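Local coordinates for predicted ATPase involved in replication control, Cdc46/Mcm family (Methanopyrus kandleri AV19, PDB 3F8T), which probably binds ATP and single-stranded DNA as a member of the MCM family of replicative helicases, at residues G20-A23 with S24-L28; A461-R464 with M465-S468. The protein carries 2 engineered substitutions. All coordinates share one frame; numbering follows the deposited sequence.

Contact 1. Residues G20-A23 with S24-L28; sequences GEVA and SRFGL
Ala23 and Leu28 are joined where the helix stops: Leu28 N donates to Ala23 O over 2.8 Å at a nearly straight 169°. The other backbone bonds show the helix running out. Ser24 N to Gly20 O and Arg25 N to Glu21 O, each 3.0 Å, are regular i to i+4 bonds, whereas Phe26 N splits weakly between Val22 O and Ala23 O. Gly27, with positive phi, is the C-prime residue of a Schellman motif, its N bonded back to Ser24 O.

Side-chain contacts follow the same turn. Phe26 and Val22 lie side by side, Val22 CG1 3.8 Å from Phe26 CD1. With CG anti to its carbonyl carbon (chi1 -76°), the phenyl ring turns back beside Val22 and presents its edge to Val22 O, 3.2 Å from Phe26 CD1. Replacing Phe26 by an alanine would probably leave Val22 CG1 without this neighbour and open a gap against Pro79.

The charged Arg25 bends back, Val22 CA lying over one face of its guanidinium, and its NH2 has a long, weak ion pair with Glu83.

Outward, Phe26 meets Pro79 and Glu83 of helix 74-88, Leu28 packs on Leu76 and Ala80 of that helix, and Val22 and Ala23 rest on Leu33 of helix 30-37.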
# COMPACT_ATOMS: atom_id res chain seq x y z
N GLY A 20 -31.84 33.85 12.56
CA GLY A 20 -33.11 33.20 12.89
C GLY A 20 -33.96 32.86 11.67
O GLY A 20 -34.50 31.75 11.56
N GLU A 21 -34.05 33.81 10.74
CA GLU A 21 -34.78 33.58 9.50
C GLU A 21 -34.15 32.45 8.67
O GLU A 21 -34.87 31.60 8.14
CB GLU A 21 -34.90 34.87 8.69
CG GLU A 21 -35.94 35.83 9.29
CD GLU A 21 -35.67 37.30 9.00
OE1 GLU A 21 -34.91 37.62 8.05
OE2 GLU A 21 -36.23 38.14 9.74
N VAL A 22 -32.82 32.46 8.56
CA VAL A 22 -32.13 31.41 7.81
C VAL A 22 -32.38 30.05 8.47
O VAL A 22 -32.74 29.10 7.78
CB VAL A 22 -30.59 31.67 7.66
CG1 VAL A 22 -29.94 30.59 6.82
CG2 VAL A 22 -30.33 33.02 7.01
N ALA A 23 -32.21 29.99 9.79
CA ALA A 23 -32.42 28.75 10.54
C ALA A 23 -33.82 28.18 10.29
O ALA A 23 -33.96 27.00 9.95
CB ALA A 23 -32.19 28.98 12.03
N SER A 24 -34.83 29.04 10.42
CA SER A 24 -36.23 28.66 10.22
C SER A 24 -36.45 28.10 8.82
O SER A 24 -37.09 27.05 8.65
CB SER A 24 -37.14 29.87 10.46
OG SER A 24 -38.51 29.53 10.29
N ARG A 25 -35.90 28.80 7.83
CA ARG A 25 -35.95 28.44 6.41
C ARG A 25 -35.41 27.03 6.13
O ARG A 25 -35.92 26.33 5.26
CB ARG A 25 -35.17 29.48 5.59
CG ARG A 25 -35.39 29.42 4.09
CD ARG A 25 -35.41 30.84 3.50
NE ARG A 25 -34.09 31.39 3.18
CZ ARG A 25 -33.54 32.46 3.76
NH1 ARG A 25 -34.16 33.12 4.73
NH2 ARG A 25 -32.35 32.87 3.37
N PHE A 26 -34.39 26.63 6.89
CA PHE A 26 -33.71 25.36 6.66
C PHE A 26 -34.05 24.30 7.70
O PHE A 26 -33.45 23.23 7.72
CB PHE A 26 -32.19 25.62 6.58
CG PHE A 26 -31.77 26.24 5.29
CD1 PHE A 26 -31.69 27.63 5.15
CD2 PHE A 26 -31.48 25.44 4.18
CE1 PHE A 26 -31.32 28.21 3.95
CE2 PHE A 26 -31.10 26.01 2.97
CZ PHE A 26 -31.02 27.39 2.85
N GLY A 27 -35.03 24.60 8.54
CA GLY A 27 -35.54 23.66 9.55
C GLY A 27 -34.56 23.38 10.67
O GLY A 27 -34.54 22.27 11.19
N LEU A 28 -33.77 24.40 11.03
CA LEU A 28 -32.78 24.31 12.11
C LEU A 28 -33.21 25.13 13.32
O LEU A 28 -33.71 26.24 13.15
CB LEU A 28 -31.43 24.86 11.63
CG LEU A 28 -30.76 24.11 10.48
CD1 LEU A 28 -29.51 24.85 10.07
CD2 LEU A 28 -30.45 22.68 10.90

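Contact 2. Residues A461-R464 with M465-S468; sequences AHAR and MRLS
Ala463 O takes two backbone bonds from the chain that follows it: Ser468 N at 2.8 Å and Arg466 N at 3.1 Å, reaching it from opposite faces of the carbonyl plane. Arg466 N also leans weakly on His462 O, and Leu467 N closes on Arg464 O at 2.9 Å. This is the tight part.

On the buried flank, His462 and Met465 cross at about a right angle, Met465 SD lying 3.9 Å from His462 ND1 and oblique to the ring. The model gives this buried ND1 no hydrogen-bond partner. Leu227 of helix 219-229 packs on both side chains.

The partly exposed side belongs to Arg466 and Ser468, whose polar ends are nevertheless held. Arg466 also crosses His462 at about a right angle, Arg466 CD 4.0 Å from His462 NE2 and oblique to the ring. A bend at chi3 (-63°) brings its guanidinium back beside Ala463, Arg466 NH2 3.9 Å from Ala463 CB, with His462 CD2 at its edge. That NH2 makes a salt bridge to Asp475, while Ser468 OG accepts from Asp470 N.

Leu467, with positive phi, serves as C-prime residue of a Schellman motif, a common C-capping motif, here ending helix 449-465 in the AAA-lid family region.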
# COMPACT_ATOMS: atom_id res chain seq x y z
N ALA A 461 16.40 -4.08 3.99
CA ALA A 461 15.24 -4.70 4.64
C ALA A 461 15.55 -5.18 6.05
O ALA A 461 14.76 -4.96 6.98
CB ALA A 461 14.68 -5.84 3.78
N HIS A 462 16.72 -5.81 6.23
CA HIS A 462 17.09 -6.27 7.55
C HIS A 462 17.35 -5.09 8.50
O HIS A 462 17.02 -5.15 9.69
CB HIS A 462 18.28 -7.23 7.52
CG HIS A 462 18.59 -7.81 8.87
ND1 HIS A 462 17.75 -8.72 9.49
CD2 HIS A 462 19.59 -7.57 9.74
CE1 HIS A 462 18.25 -9.03 10.68
NE2 HIS A 462 19.36 -8.35 10.85
N ALA A 463 17.92 -4.00 7.98
CA ALA A 463 18.11 -2.80 8.82
C ALA A 463 16.75 -2.23 9.26
O ALA A 463 16.57 -1.84 10.42
CB ALA A 463 18.96 -1.75 8.09
N ARG A 464 15.76 -2.21 8.36
CA ARG A 464 14.39 -1.81 8.76
C ARG A 464 13.85 -2.71 9.88
O ARG A 464 13.18 -2.23 10.82
CB ARG A 464 13.43 -1.81 7.56
CG ARG A 464 13.80 -0.75 6.52
CD ARG A 464 12.72 -0.49 5.47
NE ARG A 464 12.95 -1.40 4.37
CZ ARG A 464 13.59 -1.11 3.25
NH1 ARG A 464 14.03 0.11 2.99
NH2 ARG A 464 13.74 -2.07 2.37
N MET A 465 14.15 -4.00 9.78
CA MET A 465 13.71 -5.00 10.76
C MET A 465 14.31 -4.77 12.15
O MET A 465 13.76 -5.24 13.16
CB MET A 465 14.10 -6.38 10.26
CG MET A 465 13.28 -7.52 10.77
SD MET A 465 13.85 -9.01 9.91
CE MET A 465 12.62 -9.23 8.66
N ARG A 466 15.45 -4.08 12.18
CA ARG A 466 16.12 -3.71 13.43
C ARG A 466 15.75 -2.30 13.84
O ARG A 466 16.35 -1.73 14.77
CB ARG A 466 17.65 -3.75 13.25
CG ARG A 466 18.28 -5.11 13.03
CD ARG A 466 19.81 -5.02 13.10
NE ARG A 466 20.38 -4.17 12.04
CZ ARG A 466 20.81 -2.92 12.22
NH1 ARG A 466 20.77 -2.36 13.43
NH2 ARG A 466 21.29 -2.23 11.20
N LEU A 467 14.76 -1.73 13.15
CA LEU A 467 14.33 -0.34 13.32
C LEU A 467 15.51 0.62 13.17
O LEU A 467 15.66 1.58 13.94
CB LEU A 467 13.63 -0.14 14.68
CG LEU A 467 12.40 -1.00 15.00
CD1 LEU A 467 11.89 -0.66 16.40
CD2 LEU A 467 11.28 -0.77 13.96
N SER A 468 16.34 0.39 12.15
CA SER A 468 17.51 1.22 11.96
C SER A 468 17.56 1.93 10.60
O SER A 468 17.03 1.44 9.59
CB SER A 468 18.78 0.39 12.19
OG SER A 468 19.92 1.12 11.78

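How the contacts relate
From the N terminus, contact 1 comes first, ending helix 19-25 and turning the chain toward helix 30-37 in the archaeal Mcm-like N-terminal region. The chain then runs through the OB-fold and P-loop regions before contact 2 ends helix 449-465 and leads into strand 470-471 and helix 473-489. The two are in series, neither nested nor crossed, and each closes only a short local turn. The centres of contact 1 and contact 2 are about 59 Å apart, on opposite sides of the chain's centre, and the two do not touch. Contact 1 ties the first modelled helix to helices 30-37 and 74-88; contact 2 joins lid-region helices to helix 219-229.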